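Local coordinates for BauA (Acinetobacter baumannii, PDB 6HCP), which probably carries ferric preacinetobactin across the outer membrane of Acinetobacter baumannii, as a siderophore receptor of the TonB-dependent family, at residues 116-122 and 160-165; 166-171 and 200-205; 237-243 and 291-297. All coordinates share one frame; numbering follows the deposited sequence. Where two conformers were deposited one is given.

Contact 1: residues 116-122 and 160-165; sequences MSMNGLF and TVNLVT. With EDO (1,2-ethanediol), chain P; EDO (1,2-ethanediol), chain G.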
loop_
_atom_site.group_PDB
_atom_site.type_symbol
_atom_site.label_atom_id
_atom_site.label_comp_id
_atom_site.label_asym_id
_atom_site.label_seq_id
_atom_site.Cartn_x
_atom_site.Cartn_y
_atom_site.Cartn_z
ATOM N N MET A 116 -9.115 -31.272 18.340
ATOM C CA MET A 116 -9.785 -31.461 17.050
ATOM C C MET A 116 -9.971 -32.958 16.792
ATOM O O MET A 116 -9.126 -33.759 17.192
ATOM C CB MET A 116 -8.958 -30.869 15.905
ATOM C CG MET A 116 -8.680 -29.393 16.089
ATOM S SD MET A 116 -7.937 -28.759 14.545
ATOM C CE MET A 116 -6.386 -29.638 14.516
ATOM N N SER A 117 -11.027 -33.302 16.057
ATOM C CA SER A 117 -11.222 -34.658 15.621
ATOM C C SER A 117 -10.911 -34.792 14.129
ATOM O O SER A 117 -10.944 -33.802 13.384
ATOM C CB SER A 117 -12.599 -35.146 15.962
ATOM O OG SER A 117 -13.618 -34.304 15.447
ATOM N N MET A 118 -10.537 -36.017 13.728
ATOM C CA MET A 118 -10.341 -36.380 12.331
ATOM C C MET A 118 -11.317 -37.503 11.971
ATOM O O MET A 118 -11.304 -38.533 12.622
ATOM C CB MET A 118 -8.915 -36.835 12.038
ATOM C CG MET A 118 -8.700 -37.137 10.541
ATOM S SD MET A 118 -7.034 -37.720 10.176
ATOM C CE MET A 118 -6.060 -36.292 10.614
ATOM N N ASN A 119 -12.279 -37.204 11.090
ATOM C CA ASN A 119 -13.344 -38.135 10.756
ATOM C C ASN A 119 -14.005 -38.641 12.048
ATOM O O ASN A 119 -14.337 -39.837 12.172
ATOM C CB ASN A 119 -12.793 -39.298 9.928
ATOM C CG ASN A 119 -12.169 -38.843 8.622
ATOM O OD1 ASN A 119 -12.732 -37.993 7.932
ATOM N ND2 ASN A 119 -11.037 -39.422 8.265
ATOM N N GLY A 120 -14.162 -37.741 13.024
ATOM C CA GLY A 120 -14.911 -38.023 14.252
ATOM C C GLY A 120 -14.049 -38.572 15.386
ATOM O O GLY A 120 -14.560 -38.742 16.496
ATOM N N LEU A 121 -12.777 -38.881 15.121
ATOM C CA LEU A 121 -11.869 -39.506 16.097
ATOM C C LEU A 121 -10.879 -38.478 16.661
ATOM O O LEU A 121 -10.158 -37.826 15.899
ATOM C CB LEU A 121 -11.109 -40.649 15.410
ATOM C CG LEU A 121 -10.340 -41.595 16.332
ATOM C CD1 LEU A 121 -11.288 -42.364 17.254
ATOM C CD2 LEU A 121 -9.486 -42.569 15.532
ATOM N N PHE A 122 -10.747 -38.452 17.989
ATOM C CA PHE A 122 -9.853 -37.531 18.680
ATOM C C PHE A 122 -8.466 -38.178 18.849
ATOM O O PHE A 122 -8.309 -39.394 18.710
ATOM C CB PHE A 122 -10.513 -37.110 19.994
ATOM C CG PHE A 122 -11.803 -36.354 19.813
ATOM C CD1 PHE A 122 -13.014 -37.021 19.690
ATOM C CD2 PHE A 122 -11.800 -34.976 19.675
ATOM C CE1 PHE A 122 -14.191 -36.333 19.443
ATOM C CE2 PHE A 122 -12.981 -34.286 19.435
ATOM C CZ PHE A 122 -14.179 -34.956 19.358
ATOM N N THR A 160 -16.296 -27.967 18.877
ATOM C CA THR A 160 -15.549 -29.059 18.283
ATOM C C THR A 160 -15.312 -28.753 16.799
ATOM O O THR A 160 -16.249 -28.448 16.056
ATOM C CB THR A 160 -16.244 -30.409 18.487
ATOM O OG1 THR A 160 -16.401 -30.626 19.896
ATOM C CG2 THR A 160 -15.466 -31.551 17.860
ATOM N N VAL A 161 -14.054 -28.886 16.403
ATOM C CA VAL A 161 -13.617 -28.781 15.038
ATOM C C VAL A 161 -13.333 -30.198 14.541
ATOM O O VAL A 161 -12.489 -30.890 15.118
ATOM C CB VAL A 161 -12.357 -27.909 14.933
ATOM C CG1 VAL A 161 -11.867 -27.820 13.496
ATOM C CG2 VAL A 161 -12.597 -26.530 15.526
ATOM N N ASN A 162 -14.049 -30.601 13.487
ATOM C CA ASN A 162 -13.933 -31.940 12.925
ATOM C C ASN A 162 -13.398 -31.823 11.492
ATOM O O ASN A 162 -13.993 -31.121 10.662
ATOM C CB ASN A 162 -15.276 -32.675 12.957
ATOM C CG ASN A 162 -15.186 -34.094 12.430
ATOM O OD1 ASN A 162 -14.270 -34.836 12.802
ATOM N ND2 ASN A 162 -16.056 -34.442 11.480
ATOM N N LEU A 163 -12.259 -32.472 11.243
ATOM C CA LEU A 163 -11.598 -32.407 9.955
ATOM C C LEU A 163 -11.885 -33.703 9.194
ATOM O O LEU A 163 -11.631 -34.814 9.712
ATOM C CB LEU A 163 -10.094 -32.222 10.154
ATOM C CG LEU A 163 -9.693 -31.078 11.091
ATOM C CD1 LEU A 163 -8.185 -30.955 11.173
ATOM C CD2 LEU A 163 -10.297 -29.758 10.646
ATOM N N VAL A 164 -12.529 -33.548 8.038
ATOM C CA VAL A 164 -12.958 -34.670 7.212
ATOM C C VAL A 164 -11.934 -34.831 6.087
ATOM O O VAL A 164 -11.673 -33.885 5.340
ATOM C CB VAL A 164 -14.369 -34.426 6.658
ATOM C CG1 VAL A 164 -14.818 -35.540 5.716
ATOM C CG2 VAL A 164 -15.381 -34.210 7.766
ATOM N N THR A 165 -11.308 -36.003 6.008
ATOM C CA THR A 165 -10.211 -36.219 5.072
ATOM C C THR A 165 -10.758 -36.420 3.649
ATOM O O THR A 165 -11.961 -36.650 3.446
ATOM C CB THR A 165 -9.338 -37.407 5.487
ATOM O OG1 THR A 165 -10.182 -38.557 5.574
ATOM C CG2 THR A 165 -8.626 -37.153 6.796
HETATM C C1 EDO P . -16.329 -41.624 14.889
HETATM O O1 EDO P . -17.284 -42.688 14.836
HETATM C C2 EDO P . -14.922 -42.190 14.926
HETATM O O2 EDO P . -14.398 -42.202 13.596
HETATM C C1 EDO G . -11.897 -41.246 20.716
HETATM O O1 EDO G . -12.262 -40.171 19.818
HETATM C C2 EDO G . -10.913 -40.769 21.773
HETATM O O2 EDO G . -11.581 -40.013 22.798
#
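In the conformer described, the ring of Phe122 meets Thr160 at its edge, where the methyl CG2 touches CZ at 3.9 Å. One face of the ring is covered from within its own segment by CB of Ser117, which sits over the ring centre. A 1,2-ethanediol oxygen lies in the ring plane at another part of the edge. Two amides make the other flat groups. Asn119 grips Thr165 twice. Its ND2 donates to OG1 of Thr165 at 3.0 Å, with the hydroxyl almost in the amide plane. Its OD1 accepts from the backbone N of Thr165 at 3.1 Å. OG1 of Thr165 also bonds to Asp243 of the barrel wall. The amide of Asn162 serves the turn. Its OD1 accepts from OG of Ser117 at 2.8 Å and from N of Gly120 at 2.9 Å, both from the same face of its plane. CG stands anti to the backbone N (chi1 -178°), which carries OD1 toward the turn. ND2 is taken up by Glu139, so both ends of this amide are held.

The segments are parallel neighbours in the mixed sheet of the plug domain of a TonB-dependent receptor. Strand 117-118 pairs with strand 160-165, and a type I' turn from Met118 to Leu121 follows. Gly120 has backbone angles at which a side chain would press on the preceding carbonyl. The parallel ladder runs from N of Ser117 to O of Val161, from N of Leu163 to O of Ser117, and from N of Asn119 to O of Leu163. On the face of Met118 and Leu163, CG of Met118 packs on CG2 of Thr165 at 3.7 Å. Met116 lies alongside Val161, and its CE reaches CD1 of Leu163 at 4.0 Å.

Contact 2: residues 166-171 and 200-205; sequences KYAADE and KEFGVR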
loop_
_atom_site.group_PDB
_atom_site.type_symbol
_atom_site.label_atom_id
_atom_site.label_comp_id
_atom_site.label_asym_id
_atom_site.label_seq_id
_atom_site.Cartn_x
_atom_site.Cartn_y
_atom_site.Cartn_z
ATOM N N LYS A 166 -9.850 -36.304 2.681
ATOM C CA LYS A 166 -10.173 -36.472 1.250
ATOM C C LYS A 166 -10.061 -37.956 0.855
ATOM O O LYS A 166 -9.054 -38.607 1.153
ATOM C CB LYS A 166 -9.171 -35.695 0.392
ATOM C CG LYS A 166 -9.277 -34.181 0.432
ATOM C CD LYS A 166 -8.049 -33.513 -0.193
ATOM C CE LYS A 166 -8.244 -32.035 -0.467
ATOM N NZ LYS A 166 -7.031 -31.431 -1.068
ATOM N N TYR A 167 -11.039 -38.424 0.076
ATOM C CA TYR A 167 -10.961 -39.735 -0.576
ATOM C C TYR A 167 -11.146 -39.556 -2.097
ATOM O O TYR A 167 -11.622 -38.509 -2.571
ATOM C CB TYR A 167 -12.011 -40.670 0.032
ATOM C CG TYR A 167 -11.855 -40.903 1.519
ATOM C CD1 TYR A 167 -10.817 -41.676 2.020
ATOM C CD2 TYR A 167 -12.694 -40.274 2.427
ATOM C CE1 TYR A 167 -10.653 -41.872 3.385
ATOM C CE2 TYR A 167 -12.549 -40.467 3.792
ATOM C CZ TYR A 167 -11.523 -41.257 4.276
ATOM O OH TYR A 167 -11.376 -41.417 5.629
ATOM N N ALA A 168 -10.791 -40.596 -2.856
ATOM C CA ALA A 168 -10.774 -40.524 -4.319
ATOM C C ALA A 168 -12.191 -40.407 -4.868
ATOM O O ALA A 168 -13.055 -41.229 -4.578
ATOM C CB ALA A 168 -10.068 -41.724 -4.895
ATOM N N ALA A 169 -12.410 -39.375 -5.686
ATOM C CA ALA A 169 -13.605 -39.278 -6.522
ATOM C C ALA A 169 -13.549 -40.339 -7.642
ATOM O O ALA A 169 -12.502 -40.936 -7.914
ATOM C CB ALA A 169 -13.717 -37.880 -7.090
ATOM N N ASP A 170 -14.680 -40.516 -8.322
ATOM C CA ASP A 170 -14.859 -41.562 -9.350
ATOM C C ASP A 170 -13.901 -41.334 -10.528
ATOM O O ASP A 170 -13.166 -42.251 -10.911
ATOM C CB ASP A 170 -16.314 -41.619 -9.810
ATOM C CG ASP A 170 -17.218 -42.354 -8.831
ATOM O OD1 ASP A 170 -16.716 -43.279 -8.145
ATOM O OD2 ASP A 170 -18.397 -41.972 -8.728
ATOM N N GLU A 171 -13.794 -40.074 -10.960
ATOM C CA GLU A 171 -12.953 -39.692 -12.096
ATOM C C GLU A 171 -11.529 -39.432 -11.626
ATOM O O GLU A 171 -11.307 -38.722 -10.647
ATOM C CB GLU A 171 -13.538 -38.461 -12.793
ATOM C CG GLU A 171 -14.707 -38.800 -13.701
ATOM C CD GLU A 171 -14.554 -40.127 -14.428
ATOM O OE1 GLU A 171 -13.666 -40.212 -15.299
ATOM O OE2 GLU A 171 -15.242 -41.102 -14.048
ATOM N N LYS A 200 -15.028 -49.770 -9.120
ATOM C CA LYS A 200 -14.357 -48.616 -8.487
ATOM C C LYS A 200 -14.586 -48.654 -6.969
ATOM O O LYS A 200 -14.847 -47.634 -6.335
ATOM C CB LYS A 200 -14.872 -47.316 -9.105
ATOM C CG LYS A 200 -14.364 -47.053 -10.517
ATOM C CD LYS A 200 -14.919 -45.795 -11.129
ATOM C CE LYS A 200 -14.186 -45.415 -12.398
ATOM N NZ LYS A 200 -14.641 -44.100 -12.896
ATOM N N GLU A 201 -14.436 -49.850 -6.396
ATOM C CA GLU A 201 -14.781 -50.095 -5.015
ATOM C C GLU A 201 -13.604 -49.686 -4.116
ATOM O O GLU A 201 -13.778 -49.575 -2.899
ATOM C CB GLU A 201 -15.202 -51.559 -4.821
ATOM C CG GLU A 201 -14.109 -52.569 -5.142
ATOM C CD GLU A 201 -14.164 -53.163 -6.549
ATOM O OE1 GLU A 201 -14.825 -52.565 -7.424
ATOM O OE2 GLU A 201 -13.529 -54.213 -6.770
ATOM N N PHE A 202 -12.409 -49.522 -4.707
ATOM C CA PHE A 202 -11.224 -49.061 -3.991
ATOM C C PHE A 202 -10.844 -47.645 -4.437
ATOM O O PHE A 202 -10.880 -47.329 -5.624
ATOM C CB PHE A 202 -10.015 -49.968 -4.218
ATOM C CG PHE A 202 -10.223 -51.407 -3.835
ATOM C CD1 PHE A 202 -10.063 -51.817 -2.523
ATOM C CD2 PHE A 202 -10.514 -52.362 -4.800
ATOM C CE1 PHE A 202 -10.248 -53.147 -2.175
ATOM C CE2 PHE A 202 -10.689 -53.692 -4.452
ATOM C CZ PHE A 202 -10.585 -54.075 -3.135
ATOM N N GLY A 203 -10.386 -46.833 -3.481
ATOM C CA GLY A 203 -9.939 -45.464 -3.761
ATOM C C GLY A 203 -8.608 -45.166 -3.102
ATOM O O GLY A 203 -8.331 -45.624 -1.985
ATOM N N VAL A 204 -7.755 -44.431 -3.825
ATOM C CA VAL A 204 -6.499 -43.923 -3.305
ATOM C C VAL A 204 -6.448 -42.409 -3.573
ATOM O O VAL A 204 -6.635 -41.959 -4.718
ATOM C CB VAL A 204 -5.303 -44.626 -3.960
ATOM C CG1 VAL A 204 -4.001 -44.065 -3.442
ATOM C CG2 VAL A 204 -5.356 -46.142 -3.795
ATOM N N ARG A 205 -6.176 -41.629 -2.523
ATOM C CA ARG A 205 -6.047 -40.149 -2.646
ATOM C C ARG A 205 -4.799 -39.694 -1.881
ATOM O O ARG A 205 -4.625 -40.009 -0.716
ATOM C CB ARG A 205 -7.343 -39.489 -2.159
ATOM C CG ARG A 205 -7.342 -37.967 -2.240
ATOM C CD ARG A 205 -8.123 -37.431 -3.415
ATOM N NE ARG A 205 -8.159 -35.978 -3.437
ATOM C CZ ARG A 205 -9.264 -35.264 -3.408
ATOM N NH1 ARG A 205 -10.430 -35.854 -3.219
ATOM N NH2 ARG A 205 -9.199 -33.950 -3.563
#
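The aliphatic chain of Lys166 packs over one face of the Arg205 guanidinium, with CB 3.7 Å above the plane and nearer its border than its middle. CD of Lys166 comes to 3.6 Å from NH2 of Arg205. The two side chains slant across each other. The charged ends are also near, with NZ of Lys166 4.2 Å from NH2 of Arg205. Asp191 forms a salt bridge with each of them, which probably offsets the like charges. Lys166 NZ also donates to the carbonyl O of Glu133.

Two hydrogen bonds cross to backbone oxygens. NH1 of Arg205 reaches O of Tyr167 at 3.0 Å. The oxygen lies in the guanidinium plane, but the nitrogen stands 47° out of the carbonyl plane. CG of Arg205 is anti to its backbone N, and a bend at chi2 (102°) turns the guanidinium back along Lys166 and Tyr167. NZ of Lys200 bonds to O of Asp170 at 3.1 Å, again from above the carbonyl plane.

The one salt bridge between the segments joins NZ of Lys200 to OE2 of Glu171 at 3.3 Å. Lys200 reaches out to meet the carboxylate. This charged end lies toward the solvent.

Ala168 makes the remaining packing. Its CB lies 3.4 Å from the carbonyl O of Val204 and 3.9 Å from CA of Gly203. Gly203 has no side chain, which lets the alanine methyl sit close to the strand.

Segment 166-171 is the link from plug strand 159-165 to barrel strand 173-181. It runs past the start of strand 202-212, which pairs with strands 184-196 and 221-234 in the barrel wall.

Contact 3: residues 237-243 and 291-297; sequences NARVFVD and MIRGEYD. With EDO (1,2-ethanediol), chain V.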
loop_
_atom_site.group_PDB
_atom_site.type_symbol
_atom_site.label_atom_id
_atom_site.label_comp_id
_atom_site.label_asym_id
_atom_site.label_seq_id
_atom_site.Cartn_x
_atom_site.Cartn_y
_atom_site.Cartn_z
ATOM N N ASN A 237 -22.115 -54.446 1.930
ATOM C CA ASN A 237 -22.693 -54.282 3.267
ATOM C C ASN A 237 -21.627 -53.820 4.273
ATOM O O ASN A 237 -21.862 -53.833 5.470
ATOM C CB ASN A 237 -23.334 -55.583 3.752
ATOM C CG ASN A 237 -24.528 -55.970 2.910
ATOM O OD1 ASN A 237 -24.552 -57.057 2.337
ATOM N ND2 ASN A 237 -25.429 -55.026 2.691
ATOM N N ALA A 238 -20.440 -53.469 3.779
ATOM C CA ALA A 238 -19.319 -53.101 4.622
ATOM C C ALA A 238 -18.474 -52.039 3.902
ATOM O O ALA A 238 -18.459 -51.977 2.661
ATOM C CB ALA A 238 -18.505 -54.324 4.966
ATOM N N ARG A 239 -17.760 -51.228 4.690
ATOM C CA ARG A 239 -16.906 -50.134 4.173
ATOM C C ARG A 239 -15.709 -49.968 5.111
ATOM O O ARG A 239 -15.836 -50.157 6.326
ATOM C CB ARG A 239 -17.710 -48.837 4.097
ATOM C CG ARG A 239 -18.890 -48.894 3.144
ATOM C CD ARG A 239 -19.887 -47.791 3.417
ATOM N NE ARG A 239 -20.502 -47.954 4.714
ATOM C CZ ARG A 239 -21.493 -48.797 4.976
ATOM N NH1 ARG A 239 -22.037 -48.808 6.179
ATOM N NH2 ARG A 239 -21.969 -49.587 4.028
ATOM N N VAL A 240 -14.537 -49.684 4.540
ATOM C CA VAL A 240 -13.331 -49.407 5.319
ATOM C C VAL A 240 -12.673 -48.131 4.778
ATOM O O VAL A 240 -12.631 -47.923 3.571
ATOM C CB VAL A 240 -12.338 -50.572 5.290
ATOM C CG1 VAL A 240 -11.058 -50.231 6.025
ATOM C CG2 VAL A 240 -12.973 -51.837 5.857
ATOM N N PHE A 241 -12.243 -47.261 5.700
ATOM C CA PHE A 241 -11.544 -45.998 5.382
ATOM C C PHE A 241 -10.249 -45.947 6.190
ATOM O O PHE A 241 -10.271 -46.136 7.390
ATOM C CB PHE A 241 -12.406 -44.788 5.753
ATOM C CG PHE A 241 -13.756 -44.743 5.102
ATOM C CD1 PHE A 241 -13.933 -44.113 3.887
ATOM C CD2 PHE A 241 -14.860 -45.296 5.722
ATOM C CE1 PHE A 241 -15.185 -44.037 3.306
ATOM C CE2 PHE A 241 -16.116 -45.197 5.150
ATOM C CZ PHE A 241 -16.261 -44.629 3.912
ATOM N N VAL A 242 -9.120 -45.729 5.513
ATOM C CA VAL A 242 -7.847 -45.603 6.163
ATOM C C VAL A 242 -7.255 -44.238 5.799
ATOM O O VAL A 242 -7.305 -43.823 4.638
ATOM C CB VAL A 242 -6.903 -46.746 5.765
ATOM C CG1 VAL A 242 -5.512 -46.559 6.339
ATOM C CG2 VAL A 242 -7.468 -48.102 6.151
ATOM N N ASP A 243 -6.680 -43.568 6.794
ATOM C CA ASP A 243 -6.014 -42.274 6.613
ATOM C C ASP A 243 -4.666 -42.312 7.327
ATOM O O ASP A 243 -4.529 -42.873 8.417
ATOM C CB ASP A 243 -6.900 -41.144 7.152
ATOM C CG ASP A 243 -8.217 -41.014 6.423
ATOM O OD1 ASP A 243 -8.242 -40.346 5.361
ATOM O OD2 ASP A 243 -9.219 -41.596 6.904
ATOM N N MET A 291 -5.336 -43.605 11.036
ATOM C CA MET A 291 -6.569 -44.132 11.594
ATOM C C MET A 291 -7.274 -45.032 10.581
ATOM O O MET A 291 -7.041 -44.952 9.377
ATOM C CB MET A 291 -7.530 -43.027 12.018
ATOM C CG MET A 291 -7.949 -42.113 10.891
ATOM S SD MET A 291 -9.074 -40.829 11.500
ATOM C CE MET A 291 -10.549 -41.764 11.894
ATOM N N ILE A 292 -8.090 -45.936 11.123
ATOM C CA ILE A 292 -8.904 -46.813 10.320
ATOM C C ILE A 292 -10.303 -46.824 10.905
ATOM O O ILE A 292 -10.483 -46.846 12.134
ATOM C CB ILE A 292 -8.305 -48.232 10.247
ATOM C CG1 ILE A 292 -9.155 -49.147 9.359
ATOM C CG2 ILE A 292 -8.119 -48.813 11.637
ATOM C CD1 ILE A 292 -8.450 -50.430 8.986
ATOM N N ARG A 293 -11.277 -46.801 10.006
ATOM C CA ARG A 293 -12.667 -46.872 10.333
ATOM C C ARG A 293 -13.301 -47.998 9.516
ATOM O O ARG A 293 -13.069 -48.107 8.318
ATOM C CB ARG A 293 -13.397 -45.571 9.982
ATOM C CG ARG A 293 -12.972 -44.357 10.793
ATOM C CD ARG A 293 -13.697 -43.095 10.349
ATOM N NE ARG A 293 -13.321 -42.646 9.012
ATOM C CZ ARG A 293 -14.191 -42.190 8.110
ATOM N NH1 ARG A 293 -15.485 -42.166 8.394
ATOM N NH2 ARG A 293 -13.767 -41.717 6.952
ATOM N N GLY A 294 -14.107 -48.816 10.187
ATOM C CA GLY A 294 -14.856 -49.902 9.541
ATOM C C GLY A 294 -16.318 -49.817 9.901
ATOM O O GLY A 294 -16.660 -49.387 10.994
ATOM N N GLU A 295 -17.180 -50.091 8.921
ATOM C CA GLU A 295 -18.621 -50.148 9.136
ATOM C C GLU A 295 -19.162 -51.468 8.568
ATOM O O GLU A 295 -18.677 -51.963 7.547
ATOM C CB GLU A 295 -19.313 -48.964 8.467
ATOM C CG GLU A 295 -18.810 -47.612 8.935
ATOM C CD GLU A 295 -19.432 -46.425 8.220
ATOM O OE1 GLU A 295 -20.301 -46.638 7.350
ATOM O OE2 GLU A 295 -18.982 -45.297 8.483
ATOM N N TYR A 296 -20.170 -52.019 9.242
ATOM C CA TYR A 296 -20.830 -53.263 8.811
ATOM C C TYR A 296 -22.337 -53.126 9.007
ATOM O O TYR A 296 -22.816 -52.880 10.118
ATOM C CB TYR A 296 -20.278 -54.481 9.555
ATOM C CG TYR A 296 -20.781 -55.791 9.005
ATOM C CD1 TYR A 296 -20.273 -56.312 7.828
ATOM C CD2 TYR A 296 -21.923 -56.374 9.521
ATOM C CE1 TYR A 296 -20.825 -57.437 7.235
ATOM C CE2 TYR A 296 -22.453 -57.532 8.978
ATOM C CZ TYR A 296 -21.911 -58.056 7.821
ATOM O OH TYR A 296 -22.438 -59.192 7.280
ATOM N N ASP A 297 -23.077 -53.228 7.900
ATOM C CA ASP A 297 -24.530 -53.150 7.919
ATOM C C ASP A 297 -25.106 -54.559 8.111
ATOM O O ASP A 297 -24.992 -55.387 7.221
ATOM C CB ASP A 297 -25.076 -52.580 6.610
ATOM C CG ASP A 297 -24.485 -51.237 6.229
ATOM O OD1 ASP A 297 -24.092 -50.488 7.150
ATOM O OD2 ASP A 297 -24.353 -50.989 5.026
HETATM C C1 EDO V . -18.184 -43.839 12.021
HETATM O O1 EDO V . -18.972 -44.719 11.216
HETATM C C2 EDO V . -16.755 -43.953 11.528
HETATM O O2 EDO V . -16.808 -44.598 10.246
HETATM O O HOH W 1 -25.718 -52.226 3.030
HETATM O O HOH W 2 -10.472 -43.356 8.543
#
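Arg239 faces Glu295 across two neighbouring antiparallel strands of the beta-barrel of a TonB-dependent receptor. The axes of strand segments 238-243 and 291-297 approach to 4.7 Å, and their N-to-C directions are 172° apart. Arg239, Phe241 and Asp243 share a face with Glu295, Arg293 and Met291, and this is the tightly bonded side.

Arg239 is gripped by two carboxylates at the edge of its guanidinium. NE and NH1 both donate to OE1 of Glu295, each at 3.0 Å. NH1 and NH2 meet OD1 and OD2 of Asp297 end-on, on their syn sides. A bend at chi3 (-65°) turns the group to lie between the acids. OE2 of Glu295 accepts from both hydroxyls of a bound 1,2-ethanediol. Further along, the guanidinium of Arg293 lies flat on the ring of Phe241, planes 16° apart. It is off-centre, with NH2 3.5 Å from CG of Phe241. NH2 also bonds to OH of Tyr167, which holds Asp243 as well.

The other face is looser and apolar. Val240 and Val242 meet Ile292, with CG2 of Val242 3.8 Å from CG1 of Ile292. CB of Ala238 touches CD1 of the Tyr296 ring. Ile292 and Tyr296 lie on the barrel's outer surface, probably facing lipid. On the polar face, a water takes a hydrogen bond from NE of Arg293 at 3.0 Å and gives one to OD2 of Asp243 at 2.7 Å.

Overall arrangement
Contact 1 lies in the plug, contact 3 in the barrel wall, and contact 2 where the chain passes from one to the other. The centres of contacts 1 and 3 are about 16 Å apart, those of contacts 2 and 3 about 14 Å. Asp243 of contact 3 joins all three: OD1 lies 2.6 Å from OG1 of Thr165, and OD2 lies 2.5 Å from OH of Tyr167. That hydroxyl is also 2.7 Å from NH2 of Arg293. Contacts 1 and 2 meet more loosely, ND2 of Asn119 packing 3.3 Å from OH of Tyr167. Plug and wall are thus tied by side chains. The bound ethanediols probably come from the crystallisation liquor.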